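Local structure of MCG133388, isoform CRA_f (Mus musculus, 4ZPO) at residues A[218-223]-A[305-310]; A[250-255]-A[287-292]. The protein is probably a calcium-dependent cell-adhesion protein that may help establish and maintain specific neuronal connections in the brain, here represented by its first three extracellular cadherin domains. All blocks are in the same frame, centred on the assembly; numbering follows the deposited sequence.

Both contacts belong to one sheet of the third cadherin domain, whose four strands run in the order 217-221, 302-310, 286-295 and 248-252. Contact 1 is the parallel pairing at one outer strand and contact 2 the antiparallel pairing at the other, their centres about 12 Å apart. Along the chain the order is 218-223, 250-255, 287-292, 305-310, so contact 2 forms within the span that contact 1 closes. The inner strands 286-295 and 302-310 follow each other in sequence and pair directly, Ile-307 with Ile-289 and Val-309 with Tyr-287, which makes the two contacts parts of one continuous sheet. That sheet is half of the beta sandwich characteristic of cadherin repeats.

Contact 1: residues A[218-223]-A[305-310]; sequences LRVGLP and CVIQVD
Arg-219 and Gln-308 cross on the outer face of a parallel strand pair, in which the last strand of a cadherin beta sandwich, 302-310, runs beside strand 217-221, the later half of its split N-terminal strand. The arginine leaves its strand with CG anti to the backbone N (chi1 179°) and bends at chi3, which carries the guanidinium across to its neighbour. Gln-308, extended beyond CG, meets it with OE1, 3.0 Å from Arg-219 NE. The oxygen sits at the guanidinium edge in its plane, and NE lies almost in line with the C=O of the amide; a weaker bond from Arg-219 NH2 reaches the same OE1. The two planes are turned 28° apart. Long polar side chains suit this face, where aliphatic stems cover the sheet while their ends bond one another. With an alanine at Gln-308 the OE1 acceptor is gone, and the guanidinium of Arg-219 would probably lose what fixes its rotation.

The reverse face is branched and apolar. Val-220 CG2 comes to 4.3 Å from Val-309 CG2 and a little farther from Ile-307 CG2, while Ile-307 and Val-309 reach on to leucines of strand 231-238 in the facing sheet. Beta-branched residues fit the extended backbone and the sandwich core together. Between the strands, Gln-308 is held through both its N and its O, to Leu-218 O and Val-220 N respectively. Past the strand end, the tip of the buried Leu-222 side chain comes close to the other strand: CD2 packs 3.6 Å from Val-309 CG1, while Leu-222 N bonds to Asp-310 O at 2.9 Å.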
ATOM      1  N   LEU A 218     -18.329 -10.785 -43.048  1.00 74.18           N
ATOM      2  CA  LEU A 218     -19.418 -11.753 -43.096  1.00 70.49           C
ATOM      3  C   LEU A 218     -20.077 -11.781 -44.469  1.00 72.66           C
ATOM      4  O   LEU A 218     -20.454 -10.741 -45.008  1.00 75.44           O
ATOM      5  CB  LEU A 218     -20.459 -11.444 -42.020  1.00 72.56           C
ATOM      6  CG  LEU A 218     -20.413 -12.331 -40.776  1.00 75.95           C
ATOM      7  CD1 LEU A 218     -21.332 -11.791 -39.694  1.00 75.60           C
ATOM      8  CD2 LEU A 218     -20.790 -13.760 -41.136  1.00 81.09           C
ATOM      9  N   ARG A 219     -20.212 -12.978 -45.029  1.00 75.78           N
ATOM     10  CA  ARG A 219     -20.857 -13.151 -46.323  1.00 80.64           C
ATOM     11  C   ARG A 219     -22.111 -14.004 -46.190  1.00 81.97           C
ATOM     12  O   ARG A 219     -22.041 -15.176 -45.821  1.00 87.09           O
ATOM     13  CB  ARG A 219     -19.894 -13.787 -47.327  1.00 90.00           C
ATOM     14  CG  ARG A 219     -20.505 -14.020 -48.700  1.00105.32           C
ATOM     15  CD  ARG A 219     -19.540 -14.745 -49.626  1.00117.02           C
ATOM     16  NE  ARG A 219     -18.307 -13.991 -49.833  1.00123.93           N
ATOM     17  CZ  ARG A 219     -17.300 -14.401 -50.598  1.00130.35           C
ATOM     18  NH1 ARG A 219     -17.378 -15.564 -51.231  1.00134.38           N
ATOM     19  NH2 ARG A 219     -16.216 -13.649 -50.729  1.00131.30           N
ATOM     20  N   VAL A 220     -23.261 -13.407 -46.487  1.00 83.35           N
ATOM     21  CA  VAL A 220     -24.527 -14.126 -46.449  1.00 87.39           C
ATOM     22  C   VAL A 220     -25.268 -13.986 -47.773  1.00 91.31           C
ATOM     23  O   VAL A 220     -24.915 -13.154 -48.608  1.00 93.29           O
ATOM     24  CB  VAL A 220     -25.435 -13.629 -45.309  1.00 72.39           C
ATOM     25  CG1 VAL A 220     -24.804 -13.928 -43.958  1.00 70.65           C
ATOM     26  CG2 VAL A 220     -25.716 -12.142 -45.465  1.00 70.80           C
ATOM     27  N   GLY A 221     -26.297 -14.805 -47.956  1.00 91.88           N
ATOM     28  CA  GLY A 221     -27.093 -14.765 -49.167  1.00 92.93           C
ATOM     29  C   GLY A 221     -28.577 -14.829 -48.875  1.00 94.49           C
ATOM     30  O   GLY A 221     -29.016 -15.592 -48.015  1.00 95.83           O
ATOM     31  N   LEU A 222     -29.354 -14.020 -49.588  1.00 95.41           N
ATOM     32  CA  LEU A 222     -30.804 -14.034 -49.437  1.00100.28           C
ATOM     33  C   LEU A 222     -31.475 -14.289 -50.784  1.00105.13           C
ATOM     34  O   LEU A 222     -30.977 -13.854 -51.824  1.00110.08           O
ATOM     35  CB  LEU A 222     -31.302 -12.718 -48.824  1.00103.60           C
ATOM     36  CG  LEU A 222     -31.598 -11.515 -49.726  1.00107.19           C
ATOM     37  CD1 LEU A 222     -32.236 -10.396 -48.917  1.00101.87           C
ATOM     38  CD2 LEU A 222     -30.346 -11.016 -50.425  1.00112.97           C
ATOM     39  N   PRO A 223     -32.601 -15.017 -50.770  1.00105.02           N
ATOM     40  CA  PRO A 223     -33.362 -15.307 -51.989  1.00108.54           C
ATOM     41  C   PRO A 223     -33.881 -14.043 -52.670  1.00111.75           C
ATOM     42  O   PRO A 223     -33.949 -12.985 -52.045  1.00107.74           O
ATOM     43  CB  PRO A 223     -34.526 -16.164 -51.482  1.00105.62           C
ATOM     44  CG  PRO A 223     -34.027 -16.768 -50.215  1.00103.39           C
ATOM     45  CD  PRO A 223     -33.152 -15.720 -49.598  1.00100.71           C
ATOM     46  N   CYS A 305     -17.295  -4.021 -39.283  1.00 82.03           N
ATOM     47  CA  CYS A 305     -17.621  -5.297 -39.906  1.00 77.24           C
ATOM     48  C   CYS A 305     -18.237  -5.071 -41.277  1.00 81.69           C
ATOM     49  O   CYS A 305     -19.256  -4.393 -41.405  1.00 86.09           O
ATOM     50  CB  CYS A 305     -18.579  -6.103 -39.028  1.00 59.40           C
ATOM     51  SG  CYS A 305     -19.107  -7.674 -39.742  1.00118.50           S
ATOM     52  N   VAL A 306     -17.613  -5.636 -42.304  1.00 79.72           N
ATOM     53  CA  VAL A 306     -18.147  -5.534 -43.654  1.00 74.42           C
ATOM     54  C   VAL A 306     -19.022  -6.740 -43.970  1.00 73.49           C
ATOM     55  O   VAL A 306     -18.564  -7.881 -43.915  1.00 73.83           O
ATOM     56  CB  VAL A 306     -17.027  -5.425 -44.701  1.00 73.46           C
ATOM     57  CG1 VAL A 306     -17.604  -5.520 -46.100  1.00 80.67           C
ATOM     58  CG2 VAL A 306     -16.261  -4.124 -44.521  1.00 71.13           C
ATOM     59  N   ILE A 307     -20.285  -6.481 -44.293  1.00 73.93           N
ATOM     60  CA  ILE A 307     -21.224  -7.551 -44.605  1.00 78.35           C
ATOM     61  C   ILE A 307     -21.494  -7.639 -46.101  1.00 76.70           C
ATOM     62  O   ILE A 307     -21.981  -6.688 -46.713  1.00 77.35           O
ATOM     63  CB  ILE A 307     -22.557  -7.360 -43.866  1.00 79.53           C
ATOM     64  CG1 ILE A 307     -22.322  -7.323 -42.356  1.00 78.36           C
ATOM     65  CG2 ILE A 307     -23.531  -8.470 -44.231  1.00 79.82           C
ATOM     66  CD1 ILE A 307     -23.589  -7.203 -41.552  1.00 81.72           C
ATOM     67  N   GLN A 308     -21.171  -8.788 -46.684  1.00 77.45           N
ATOM     68  CA  GLN A 308     -21.407  -9.023 -48.102  1.00 82.01           C
ATOM     69  C   GLN A 308     -22.715  -9.777 -48.311  1.00 80.06           C
ATOM     70  O   GLN A 308     -22.860 -10.922 -47.883  1.00 80.75           O
ATOM     71  CB  GLN A 308     -20.241  -9.797 -48.720  1.00 75.70           C
ATOM     72  CG  GLN A 308     -18.931  -9.026 -48.734  1.00 75.90           C
ATOM     73  CD  GLN A 308     -17.780  -9.839 -49.288  1.00 86.86           C
ATOM     74  OE1 GLN A 308     -17.804 -11.069 -49.265  1.00 91.20           O
ATOM     75  NE2 GLN A 308     -16.762  -9.153 -49.797  1.00 86.69           N
ATOM     76  N   VAL A 309     -23.666  -9.122 -48.968  1.00 77.83           N
ATOM     77  CA  VAL A 309     -24.980  -9.708 -49.205  1.00 80.63           C
ATOM     78  C   VAL A 309     -25.140 -10.130 -50.660  1.00 88.65           C
ATOM     79  O   VAL A 309     -25.136  -9.294 -51.560  1.00 88.31           O
ATOM     80  CB  VAL A 309     -26.106  -8.725 -48.839  1.00 80.44           C
ATOM     81  CG1 VAL A 309     -27.462  -9.340 -49.127  1.00 75.69           C
ATOM     82  CG2 VAL A 309     -26.002  -8.314 -47.380  1.00 71.22           C
ATOM     83  N   ASP A 310     -25.281 -11.434 -50.883  1.00 98.16           N
ATOM     84  CA  ASP A 310     -25.450 -11.974 -52.229  1.00101.96           C
ATOM     85  C   ASP A 310     -26.911 -12.310 -52.508  1.00100.17           C
ATOM     86  O   ASP A 310     -27.608 -12.846 -51.649  1.00 92.78           O
ATOM     87  CB  ASP A 310     -24.575 -13.216 -52.417  1.00111.88           C
ATOM     88  CG  ASP A 310     -24.869 -13.947 -53.714  1.00128.23           C
ATOM     89  OD1 ASP A 310     -24.321 -13.548 -54.763  1.00135.73           O
ATOM     90  OD2 ASP A 310     -25.644 -14.927 -53.683  1.00133.28           O
TER

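Contact 2: residues A[250-255]-A[287-292]; sequences YSFGDH and YEIHAR
Arg-292 and Ser-251 face each other as a hydrogen-bonded pair of an antiparallel ladder at the edge of the cadherin sheet. The arginine's CB lies 3.4 Å from Ser-251 O. With chi1 at -169° CG stands opposite the backbone N, beside the carbonyl carbon, and bends at chi2 and chi3 fold the chain back over the serine, with CD 3.9 Å from Ser-251 OG. NE then gives that OG a nearly straight bond of 2.9 Å, lying in the guanidinium plane. The small hydroxyl suits this place, since it accepts from NE and weakly donates to Phe-252 O. At the tip, NH2 makes a salt bridge of 2.9 Å with Asp-254 OD1, weak as a hydrogen bond, the carboxylate and guanidinium planes being 51° apart. NH1 has Glu-302 as a long, weak ion partner.

Gly-253 bonds through its N to His-290 O, and a side chain here would probably run into the His-290 ring, which suits a glycine. The imidazole's NE2 is hydrogen-bonded to His-304 ND1. Phe-252 turns away from the arginine's side, and its ring edge meets Ile-289, CE1 to CG2 at 3.7 Å.

Strand 286-295 lies between strands 248-252 and 302-310. Phe-252 and Tyr-250 reach Leu-266 of strand 264-266, Ile-289 touches Val-260 of helix 258-263, and Tyr-250 and Ala-291 pack on Leu-235 of strand 231-238.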
ATOM      1  N   TYR A 250     -24.681   0.461 -32.673  1.00 79.12           N
ATOM      2  CA  TYR A 250     -24.495   0.003 -34.046  1.00 71.64           C
ATOM      3  C   TYR A 250     -24.984   1.048 -35.047  1.00 66.79           C
ATOM      4  O   TYR A 250     -25.957   1.756 -34.788  1.00 64.66           O
ATOM      5  CB  TYR A 250     -25.227  -1.321 -34.278  1.00 69.26           C
ATOM      6  CG  TYR A 250     -24.735  -2.471 -33.430  1.00 66.65           C
ATOM      7  CD1 TYR A 250     -23.630  -3.220 -33.814  1.00 64.36           C
ATOM      8  CD2 TYR A 250     -25.383  -2.818 -32.252  1.00 71.00           C
ATOM      9  CE1 TYR A 250     -23.180  -4.278 -33.044  1.00 61.82           C
ATOM     10  CE2 TYR A 250     -24.940  -3.874 -31.475  1.00 69.48           C
ATOM     11  CZ  TYR A 250     -23.838  -4.600 -31.875  1.00 64.91           C
ATOM     12  OH  TYR A 250     -23.394  -5.651 -31.107  1.00 68.87           O
ATOM     13  N   SER A 251     -24.304   1.132 -36.188  1.00 67.97           N
ATOM     14  CA  SER A 251     -24.698   2.042 -37.261  1.00 70.80           C
ATOM     15  C   SER A 251     -23.990   1.691 -38.568  1.00 73.47           C
ATOM     16  O   SER A 251     -22.952   1.029 -38.559  1.00 73.84           O
ATOM     17  CB  SER A 251     -24.393   3.493 -36.883  1.00 67.93           C
ATOM     18  OG  SER A 251     -22.998   3.739 -36.891  1.00 68.39           O
ATOM     19  N   PHE A 252     -24.554   2.139 -39.686  1.00 71.93           N
ATOM     20  CA  PHE A 252     -23.907   1.978 -40.984  1.00 72.35           C
ATOM     21  C   PHE A 252     -22.656   2.842 -41.064  1.00 73.10           C
ATOM     22  O   PHE A 252     -22.455   3.731 -40.234  1.00 81.48           O
ATOM     23  CB  PHE A 252     -24.857   2.351 -42.126  1.00 81.40           C
ATOM     24  CG  PHE A 252     -26.059   1.459 -42.241  1.00 85.07           C
ATOM     25  CD1 PHE A 252     -25.932   0.157 -42.697  1.00 85.66           C
ATOM     26  CD2 PHE A 252     -27.320   1.931 -41.917  1.00 87.54           C
ATOM     27  CE1 PHE A 252     -27.040  -0.664 -42.811  1.00 86.37           C
ATOM     28  CE2 PHE A 252     -28.432   1.117 -42.030  1.00 88.09           C
ATOM     29  CZ  PHE A 252     -28.292  -0.183 -42.477  1.00 87.21           C
ATOM     30  N   GLY A 253     -21.821   2.584 -42.065  1.00 74.58           N
ATOM     31  CA  GLY A 253     -20.694   3.453 -42.346  1.00 83.83           C
ATOM     32  C   GLY A 253     -21.211   4.821 -42.744  1.00 95.25           C
ATOM     33  O   GLY A 253     -22.290   4.933 -43.327  1.00 98.42           O
ATOM     34  N   ASP A 254     -20.447   5.861 -42.426  1.00 99.96           N
ATOM     35  CA  ASP A 254     -20.884   7.234 -42.668  1.00112.38           C
ATOM     36  C   ASP A 254     -21.131   7.529 -44.145  1.00107.22           C
ATOM     37  O   ASP A 254     -21.895   8.435 -44.481  1.00109.97           O
ATOM     38  CB  ASP A 254     -19.860   8.222 -42.106  1.00124.44           C
ATOM     39  CG  ASP A 254     -19.949   8.359 -40.599  1.00128.28           C
ATOM     40  OD1 ASP A 254     -21.076   8.306 -40.063  1.00129.17           O
ATOM     41  OD2 ASP A 254     -18.894   8.515 -39.950  1.00138.26           O
ATOM     42  N   HIS A 255     -20.491   6.765 -45.023  1.00101.54           N
ATOM     43  CA  HIS A 255     -20.661   6.963 -46.458  1.00100.66           C
ATOM     44  C   HIS A 255     -21.353   5.774 -47.114  1.00 97.06           C
ATOM     45  O   HIS A 255     -21.094   5.456 -48.274  1.00 95.61           O
ATOM     46  CB  HIS A 255     -19.310   7.223 -47.123  1.00102.75           C
ATOM     47  CG  HIS A 255     -18.663   8.500 -46.688  1.00108.25           C
ATOM     48  ND1 HIS A 255     -19.117   9.738 -47.091  1.00115.74           N
ATOM     49  CD2 HIS A 255     -17.601   8.734 -45.881  1.00109.61           C
ATOM     50  CE1 HIS A 255     -18.362  10.678 -46.553  1.00119.11           C
ATOM     51  NE2 HIS A 255     -17.434  10.095 -45.814  1.00117.46           N
ATOM     52  N   TYR A 287     -24.775  -6.681 -52.471  1.00 97.31           N
ATOM     53  CA  TYR A 287     -24.690  -5.466 -51.671  1.00 92.28           C
ATOM     54  C   TYR A 287     -23.633  -5.628 -50.584  1.00 90.93           C
ATOM     55  O   TYR A 287     -23.562  -6.664 -49.921  1.00 92.16           O
ATOM     56  CB  TYR A 287     -26.043  -5.128 -51.042  1.00 79.37           C
ATOM     57  CG  TYR A 287     -27.134  -4.832 -52.045  1.00 89.68           C
ATOM     58  CD1 TYR A 287     -27.178  -3.616 -52.711  1.00 90.80           C
ATOM     59  CD2 TYR A 287     -28.124  -5.766 -52.317  1.00 92.69           C
ATOM     60  CE1 TYR A 287     -28.174  -3.339 -53.628  1.00 94.64           C
ATOM     61  CE2 TYR A 287     -29.126  -5.498 -53.231  1.00 96.64           C
ATOM     62  CZ  TYR A 287     -29.145  -4.283 -53.885  1.00 99.59           C
ATOM     63  OH  TYR A 287     -30.141  -4.013 -54.797  1.00110.96           O
ATOM     64  N   GLU A 288     -22.810  -4.601 -50.403  1.00 87.53           N
ATOM     65  CA  GLU A 288     -21.738  -4.651 -49.416  1.00 82.33           C
ATOM     66  C   GLU A 288     -21.990  -3.664 -48.278  1.00 78.90           C
ATOM     67  O   GLU A 288     -21.662  -2.482 -48.382  1.00 83.34           O
ATOM     68  CB  GLU A 288     -20.392  -4.370 -50.083  1.00 83.33           C
ATOM     69  CG  GLU A 288     -19.201  -4.500 -49.156  1.00 80.89           C
ATOM     70  CD  GLU A 288     -17.880  -4.465 -49.897  1.00 87.31           C
ATOM     71  OE1 GLU A 288     -16.995  -3.682 -49.495  1.00 87.96           O
ATOM     72  OE2 GLU A 288     -17.726  -5.224 -50.878  1.00 82.61           O
ATOM     73  N   ILE A 289     -22.575  -4.161 -47.194  1.00 73.23           N
ATOM     74  CA  ILE A 289     -22.943  -3.324 -46.057  1.00 73.89           C
ATOM     75  C   ILE A 289     -21.776  -3.120 -45.093  1.00 79.63           C
ATOM     76  O   ILE A 289     -21.128  -4.078 -44.672  1.00 85.25           O
ATOM     77  CB  ILE A 289     -24.130  -3.929 -45.282  1.00 71.69           C
ATOM     78  CG1 ILE A 289     -25.316  -4.164 -46.221  1.00 69.06           C
ATOM     79  CG2 ILE A 289     -24.533  -3.023 -44.125  1.00 71.49           C
ATOM     80  CD1 ILE A 289     -26.519  -4.774 -45.539  1.00 68.66           C
ATOM     81  N   HIS A 290     -21.517  -1.861 -44.750  1.00 77.21           N
ATOM     82  CA  HIS A 290     -20.465  -1.514 -43.805  1.00 73.80           C
ATOM     83  C   HIS A 290     -21.054  -1.242 -42.423  1.00 73.86           C
ATOM     84  O   HIS A 290     -21.727  -0.232 -42.215  1.00 73.79           O
ATOM     85  CB  HIS A 290     -19.684  -0.293 -44.302  1.00 80.48           C
ATOM     86  CG  HIS A 290     -18.610   0.167 -43.364  1.00 86.27           C
ATOM     87  ND1 HIS A 290     -18.090   1.443 -43.403  1.00 92.16           N
ATOM     88  CD2 HIS A 290     -17.955  -0.476 -42.370  1.00 88.72           C
ATOM     89  CE1 HIS A 290     -17.163   1.566 -42.470  1.00 93.75           C
ATOM     90  NE2 HIS A 290     -17.061   0.416 -41.828  1.00 88.15           N
ATOM     91  N   ALA A 291     -20.797  -2.149 -41.484  1.00 72.55           N
ATOM     92  CA  ALA A 291     -21.301  -2.004 -40.121  1.00 69.81           C
ATOM     93  C   ALA A 291     -20.259  -1.356 -39.216  1.00 71.61           C
ATOM     94  O   ALA A 291     -19.057  -1.456 -39.466  1.00 73.58           O
ATOM     95  CB  ALA A 291     -21.723  -3.353 -39.565  1.00 66.99           C
ATOM     96  N   ARG A 292     -20.725  -0.695 -38.160  1.00 73.05           N
ATOM     97  CA  ARG A 292     -19.838   0.033 -37.259  1.00 71.62           C
ATOM     98  C   ARG A 292     -20.339  -0.019 -35.818  1.00 65.63           C
ATOM     99  O   ARG A 292     -21.510   0.245 -35.550  1.00 64.20           O
ATOM    100  CB  ARG A 292     -19.701   1.487 -37.718  1.00 74.89           C
ATOM    101  CG  ARG A 292     -18.608   2.274 -37.020  1.00 80.82           C
ATOM    102  CD  ARG A 292     -19.179   3.481 -36.291  1.00 88.04           C
ATOM    103  NE  ARG A 292     -20.151   4.209 -37.105  1.00 92.97           N
ATOM    104  CZ  ARG A 292     -19.836   5.157 -37.980  1.00 90.28           C
ATOM    105  NH1 ARG A 292     -18.569   5.502 -38.167  1.00 91.10           N
ATOM    106  NH2 ARG A 292     -20.790   5.762 -38.673  1.00 89.42           N
TER